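Local atomic coordinates of lipocalin allergen (Canis lupus familiaris, PDB entry 4ODD), a protein that probably binds small hydrophobic molecules in a beta-barrel calyx, as other lipocalins do, and is a dog dander allergen. Residues Y37-N42 against L51-V56; A114-R119 against E126-F131. One frame throughout, in Å; residues are numbered along the deposited sequence.

Contact 1 (Y37-N42 against L51-V56); sequences YLRGIN and LFNFYV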
loop_
_atom_site.group_PDB
_atom_site.type_symbol
_atom_site.label_atom_id
_atom_site.label_comp_id
_atom_site.label_asym_id
_atom_site.label_seq_id
_atom_site.Cartn_x
_atom_site.Cartn_y
_atom_site.Cartn_z
ATOM N N TYR A 37 -0.780 6.663 4.395
ATOM C CA TYR A 37 -2.159 6.626 4.848
ATOM C C TYR A 37 -3.052 6.734 3.642
ATOM O O TYR A 37 -3.188 7.799 3.035
ATOM C CB TYR A 37 -2.438 7.736 5.854
ATOM C CG TYR A 37 -1.650 7.545 7.130
ATOM C CD1 TYR A 37 -2.106 6.677 8.127
ATOM C CD2 TYR A 37 -0.447 8.218 7.340
ATOM C CE1 TYR A 37 -1.391 6.496 9.310
ATOM C CE2 TYR A 37 0.264 8.045 8.513
ATOM C CZ TYR A 37 -0.207 7.181 9.489
ATOM O OH TYR A 37 0.523 7.020 10.640
ATOM N N LEU A 38 -3.635 5.608 3.272
ATOM C CA LEU A 38 -4.519 5.586 2.127
ATOM C C LEU A 38 -5.774 6.383 2.336
ATOM O O LEU A 38 -6.304 6.471 3.452
ATOM C CB LEU A 38 -4.846 4.160 1.722
ATOM C CG LEU A 38 -3.940 3.999 0.499
ATOM C CD1 LEU A 38 -3.076 2.747 0.595
ATOM C CD2 LEU A 38 -4.732 4.080 -0.814
ATOM N N ARG A 39 -6.227 6.988 1.248
ATOM C CA ARG A 39 -7.540 7.610 1.233
ATOM C C ARG A 39 -8.407 6.877 0.231
ATOM O O ARG A 39 -9.549 6.526 0.531
ATOM C CB ARG A 39 -7.451 9.097 0.902
ATOM C CG ARG A 39 -6.877 9.933 2.061
ATOM C CD ARG A 39 -7.771 9.849 3.296
ATOM N NE ARG A 39 -7.256 10.619 4.415
ATOM C CZ ARG A 39 -6.600 10.094 5.443
ATOM N NH1 ARG A 39 -6.370 8.792 5.493
ATOM N NH2 ARG A 39 -6.166 10.872 6.421
ATOM N N GLY A 40 -7.864 6.619 -0.958
ATOM C CA GLY A 40 -8.627 5.887 -1.945
ATOM C C GLY A 40 -7.849 5.445 -3.158
ATOM O O GLY A 40 -6.731 5.887 -3.410
ATOM N N ILE A 41 -8.456 4.552 -3.922
ATOM C CA ILE A 41 -7.876 4.113 -5.173
ATOM C C ILE A 41 -8.863 4.213 -6.327
ATOM O O ILE A 41 -10.048 3.886 -6.183
ATOM C CB ILE A 41 -7.406 2.676 -5.053
ATOM C CG1 ILE A 41 -6.272 2.604 -4.035
ATOM C CG2 ILE A 41 -6.979 2.153 -6.413
ATOM C CD1 ILE A 41 -5.976 1.198 -3.553
ATOM N N ASN A 42 -8.360 4.663 -7.472
ATOM C CA ASN A 42 -9.173 4.809 -8.674
ATOM C C ASN A 42 -8.613 3.963 -9.788
ATOM O O ASN A 42 -7.462 4.133 -10.171
ATOM C CB ASN A 42 -9.195 6.261 -9.133
ATOM C CG ASN A 42 -9.453 7.212 -8.009
ATOM O OD1 ASN A 42 -8.580 7.448 -7.167
ATOM N ND2 ASN A 42 -10.653 7.773 -7.978
ATOM N N LEU A 51 -5.004 5.325 -9.941
ATOM C CA LEU A 51 -4.614 6.470 -9.135
ATOM C C LEU A 51 -4.668 6.111 -7.643
ATOM O O LEU A 51 -5.704 5.694 -7.137
ATOM C CB LEU A 51 -5.507 7.679 -9.447
ATOM C CG LEU A 51 -5.017 8.987 -8.810
ATOM C CD1 LEU A 51 -3.873 9.579 -9.629
ATOM C CD2 LEU A 51 -6.134 9.997 -8.630
ATOM N N PHE A 52 -3.547 6.255 -6.949
ATOM C CA PHE A 52 -3.518 6.056 -5.502
ATOM C C PHE A 52 -3.530 7.400 -4.811
ATOM O O PHE A 52 -2.678 8.257 -5.076
ATOM C CB PHE A 52 -2.274 5.274 -5.069
ATOM C CG PHE A 52 -2.175 3.925 -5.700
ATOM C CD1 PHE A 52 -2.629 2.804 -5.039
ATOM C CD2 PHE A 52 -1.657 3.781 -6.986
ATOM C CE1 PHE A 52 -2.545 1.561 -5.645
ATOM C CE2 PHE A 52 -1.575 2.540 -7.591
ATOM C CZ PHE A 52 -2.017 1.434 -6.919
ATOM N N ASN A 53 -4.506 7.586 -3.935
ATOM C CA ASN A 53 -4.608 8.814 -3.182
ATOM C C ASN A 53 -4.343 8.523 -1.705
ATOM O O ASN A 53 -4.975 7.632 -1.109
ATOM C CB ASN A 53 -5.978 9.433 -3.401
ATOM C CG ASN A 53 -6.185 10.677 -2.579
ATOM O OD1 ASN A 53 -6.980 10.689 -1.621
ATOM N ND2 ASN A 53 -5.461 11.739 -2.935
ATOM N N PHE A 54 -3.396 9.256 -1.117
ATOM C CA PHE A 54 -2.969 8.949 0.243
ATOM C C PHE A 54 -2.177 10.078 0.868
ATOM O O PHE A 54 -1.728 10.986 0.179
ATOM C CB PHE A 54 -2.123 7.685 0.242
ATOM C CG PHE A 54 -0.849 7.815 -0.547
ATOM C CD1 PHE A 54 0.316 8.291 0.049
ATOM C CD2 PHE A 54 -0.807 7.443 -1.883
ATOM C CE1 PHE A 54 1.501 8.394 -0.686
ATOM C CE2 PHE A 54 0.360 7.553 -2.620
ATOM C CZ PHE A 54 1.512 8.021 -2.032
ATOM N N TYR A 55 -1.998 10.007 2.182
ATOM C CA TYR A 55 -1.174 10.986 2.895
ATOM C C TYR A 55 0.106 10.349 3.434
ATOM O O TYR A 55 0.125 9.178 3.818
ATOM C CB TYR A 55 -1.953 11.626 4.053
ATOM C CG TYR A 55 -2.980 12.664 3.642
ATOM C CD1 TYR A 55 -2.636 14.009 3.536
ATOM C CD2 TYR A 55 -4.295 12.304 3.381
ATOM C CE1 TYR A 55 -3.571 14.968 3.168
ATOM C CE2 TYR A 55 -5.243 13.255 3.011
ATOM C CZ TYR A 55 -4.872 14.585 2.904
ATOM O OH TYR A 55 -5.806 15.531 2.532
ATOM N N VAL A 56 1.182 11.122 3.423
ATOM C CA VAL A 56 2.383 10.793 4.180
ATOM C C VAL A 56 2.666 11.952 5.114
ATOM O O VAL A 56 2.392 13.109 4.777
ATOM C CB VAL A 56 3.627 10.616 3.276
ATOM C CG1 VAL A 56 3.633 9.256 2.641
ATOM C CG2 VAL A 56 3.674 11.715 2.216
#
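A classic beta bulge interrupts the antiparallel hairpin of strands 36-44 and 49-57 in the lipocalin barrel, setting Arg39 and Gly40 together opposite Asn53. Asn53 O takes both backbone amides, Arg39 N at 2.7 Å and Gly40 N at 3.1 Å, and the two donors approach from the same face of its carbonyl plane. Asn53 N returns a bond to Gly40 O. On either side of the bulge the ladder is regular: Tyr37 and Tyr55 exchange both backbone bonds, as do Asn42 and Leu51, so that one extra residue in 37-42 is absorbed without loss of pairing.

Leu38, Ile41, Phe52 and Phe54 lie on the face that lines the barrel interior. Ile41 and Phe52 run side by side and point the same way, with Ile41 CG1 3.8 Å from Phe52 CD1. Leu38 CG reaches Phe54 CB at 4.1 Å, whereas the Phe54 ring swings away from 37-42 because CG sits between the backbone N and the carbonyl carbon (chi1 63°). That ring meets Tyr81 edge-to-face, and the Phe52 ring meets Phe87 likewise.

On the outer face, Asn53 ND2 is bonded to Ser66 and Glu64 of the next strand, and Tyr37 OH to Thr151. Arg39, bent at chi2 (-62°), turns across Tyr55 at roughly a right angle. Its guanidinium is tied to the C-terminal segment by a salt bridge from NH1 to Asp152 and a bond from NE to Pro155 O, while NH1 also reaches back to Leu38 O. The guanidinium and the phenol plane are inclined at 49°, and Tyr55 CD2 lies over one face of the guanidinium, 3.6 Å from Arg39 NE.

Contact 2 (A114-R119 against E126-F131); sequences ALLMGR and EDIAKF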
loop_
_atom_site.group_PDB
_atom_site.type_symbol
_atom_site.label_atom_id
_atom_site.label_comp_id
_atom_site.label_asym_id
_atom_site.label_seq_id
_atom_site.Cartn_x
_atom_site.Cartn_y
_atom_site.Cartn_z
ATOM N N ALA A 114 4.712 -4.333 2.336
ATOM C CA ALA A 114 3.432 -5.037 2.356
ATOM C C ALA A 114 2.344 -4.175 3.048
ATOM O O ALA A 114 2.611 -3.507 4.052
ATOM C CB ALA A 114 3.578 -6.420 3.010
ATOM N N LEU A 115 1.134 -4.161 2.498
ATOM C CA LEU A 115 0.070 -3.361 3.084
ATOM C C LEU A 115 -1.246 -4.089 3.249
ATOM O O LEU A 115 -1.723 -4.775 2.327
ATOM C CB LEU A 115 -0.212 -2.122 2.258
ATOM C CG LEU A 115 0.913 -1.159 1.973
ATOM C CD1 LEU A 115 1.172 -1.177 0.495
ATOM C CD2 LEU A 115 0.480 0.217 2.429
ATOM N N LEU A 116 -1.837 -3.906 4.431
ATOM C CA LEU A 116 -3.202 -4.322 4.684
ATOM C C LEU A 116 -4.024 -3.060 4.738
ATOM O O LEU A 116 -3.760 -2.166 5.537
ATOM C CB LEU A 116 -3.314 -5.090 5.993
ATOM C CG LEU A 116 -4.726 -5.607 6.290
ATOM C CD1 LEU A 116 -5.344 -6.224 5.050
ATOM C CD2 LEU A 116 -4.707 -6.602 7.454
ATOM N N MET A 117 -4.993 -2.963 3.845
ATOM C CA MET A 117 -5.817 -1.776 3.779
ATOM C C MET A 117 -7.246 -2.192 4.043
ATOM O O MET A 117 -7.687 -3.256 3.594
ATOM C CB MET A 117 -5.711 -1.109 2.413
ATOM C CG MET A 117 -4.378 -0.430 2.155
ATOM S SD MET A 117 -4.054 -0.421 0.381
ATOM C CE MET A 117 -3.924 -2.186 0.095
ATOM N N GLY A 118 -7.969 -1.353 4.777
ATOM C CA GLY A 118 -9.333 -1.686 5.145
ATOM C C GLY A 118 -10.348 -0.764 4.520
ATOM O O GLY A 118 -10.049 0.378 4.196
ATOM N N ARG A 119 -11.550 -1.297 4.335
ATOM C CA ARG A 119 -12.718 -0.525 3.956
ATOM C C ARG A 119 -13.531 -0.323 5.229
ATOM O O ARG A 119 -14.383 -1.139 5.547
ATOM C CB ARG A 119 -13.547 -1.336 2.959
ATOM C CG ARG A 119 -14.423 -0.516 2.025
ATOM C CD ARG A 119 -13.632 0.003 0.837
ATOM N NE ARG A 119 -13.849 -0.789 -0.370
ATOM C CZ ARG A 119 -13.544 -0.378 -1.603
ATOM N NH1 ARG A 119 -13.004 0.824 -1.790
ATOM N NH2 ARG A 119 -13.782 -1.165 -2.652
ATOM N N GLU A 126 -8.957 -12.783 10.212
ATOM C CA GLU A 126 -8.380 -13.761 9.303
ATOM C C GLU A 126 -7.496 -13.048 8.296
ATOM O O GLU A 126 -6.390 -13.488 7.996
ATOM C CB GLU A 126 -9.490 -14.514 8.575
ATOM C CG GLU A 126 -10.420 -15.300 9.497
ATOM C CD GLU A 126 -11.145 -14.421 10.510
ATOM O OE1 GLU A 126 -12.285 -13.985 10.216
ATOM O OE2 GLU A 126 -10.577 -14.175 11.601
ATOM N N ASP A 127 -8.018 -11.949 7.767
ATOM C CA ASP A 127 -7.257 -11.016 6.950
ATOM C C ASP A 127 -5.869 -10.729 7.540
ATOM O O ASP A 127 -4.850 -10.833 6.841
ATOM C CB ASP A 127 -8.056 -9.722 6.777
ATOM C CG ASP A 127 -9.376 -9.943 6.046
ATOM O OD1 ASP A 127 -9.495 -10.938 5.300
ATOM O OD2 ASP A 127 -10.292 -9.113 6.209
ATOM N N ILE A 128 -5.816 -10.378 8.822
ATOM C CA ILE A 128 -4.523 -10.173 9.469
ATOM C C ILE A 128 -3.548 -11.331 9.224
ATOM O O ILE A 128 -2.366 -11.117 8.935
ATOM C CB ILE A 128 -4.663 -9.956 10.984
ATOM C CG1 ILE A 128 -5.162 -8.544 11.277
ATOM C CG2 ILE A 128 -3.332 -10.173 11.683
ATOM C CD1 ILE A 128 -4.857 -8.088 12.695
ATOM N N ALA A 129 -4.038 -12.557 9.352
ATOM C CA ALA A 129 -3.196 -13.724 9.118
ATOM C C ALA A 129 -2.628 -13.723 7.703
ATOM O O ALA A 129 -1.420 -13.874 7.508
ATOM C CB ALA A 129 -3.982 -15.007 9.374
ATOM N N LYS A 130 -3.513 -13.554 6.725
ATOM C CA LYS A 130 -3.117 -13.533 5.316
ATOM C C LYS A 130 -2.043 -12.480 5.097
ATOM O O LYS A 130 -1.089 -12.684 4.335
ATOM C CB LYS A 130 -4.325 -13.259 4.410
ATOM C CG LYS A 130 -4.881 -14.489 3.701
ATOM C CD LYS A 130 -6.138 -14.148 2.906
ATOM C CE LYS A 130 -6.777 -15.392 2.294
ATOM N NZ LYS A 130 -8.102 -15.106 1.658
ATOM N N PHE A 131 -2.196 -11.355 5.787
ATOM C CA PHE A 131 -1.201 -10.304 5.701
ATOM C C PHE A 131 0.142 -10.774 6.235
ATOM O O PHE A 131 1.135 -10.750 5.511
ATOM C CB PHE A 131 -1.646 -9.037 6.423
ATOM C CG PHE A 131 -0.560 -7.999 6.525
ATOM C CD1 PHE A 131 -0.154 -7.283 5.410
ATOM C CD2 PHE A 131 0.067 -7.749 7.735
ATOM C CE1 PHE A 131 0.849 -6.330 5.504
ATOM C CE2 PHE A 131 1.066 -6.795 7.839
ATOM C CZ PHE A 131 1.458 -6.083 6.730
#
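Leu116 lies over one face of the Phe131 ring in a CH-pi contact: Leu116 CB stands 4.3 Å from the ring centroid, 27° off the ring normal. The Leu116 and Phe131 side chains run obliquely to one another, each reaching out from its own backbone toward the opposing segment. In Phe131, CG is anti to the backbone N (chi1 172°), which carries the ring forward along the helix, past Leu116 to Ala114.

The edge of the same ring is used against the strand backbone. Phe131 CE1 comes within 3.6 Å of Ala114 C, close to the ring plane, and Leu115 N also lies near that plane. The aromatic group is thus wedged against the strand, with its face to one side chain and its edge to the peptide that precedes Leu115.

These pieces belong to the lipocalin signature of a helix packed on the outside of the barrel. Helix segment 126-131 runs nearly antiparallel to strand segment 114-118, at 163°, their axes approaching to 9.2 Å; they belong to helix 125-137 and strand 110-118. Alternation along the strand sends Ala114 and Leu116 to the helix, whereas Leu115 points away from it.

Further apolar contacts flank the ring. Ala114 CB touches Phe131 CE1 at 3.7 Å. One turn earlier on the helix, Leu116 CD2 lies 4.1 Å from Ile128 CA and 4.3 Å from Ile128 CG1, so the leucine bridges two successive turns; Ile128 also rests on Tyr19 of strand 13-22, and Phe131 on Ser21.

Polar bonds stay within each element or lead to neighbours. Phe131 N donates to Asp127 O inside the helix, Leu116 pairs through its backbone with strand 13-22, and Lys130 NZ forms a salt bridge with Asp91.

In the fold
Contact 1 closes before contact 2 opens along the chain, and their centres lie about 16 Å apart. Both reach the same curled antiparallel sheet: strand 13-22 pairs with 36-44 of contact 1 on one side and with 110-118 of contact 2 on the other. Contact 1 joins two neighbouring strands within the barrel wall, whereas contact 2 packs helix 125-137 against the outside of that wall. Leu38 CD1 touches Met117 SD where side chains from the two contacts meet inside the barrel. Contact 1 thus belongs to the wall and its inner lining, contact 2 to the outer surface of a barrel whose interior, as in related lipocalins, is probably the ligand pocket.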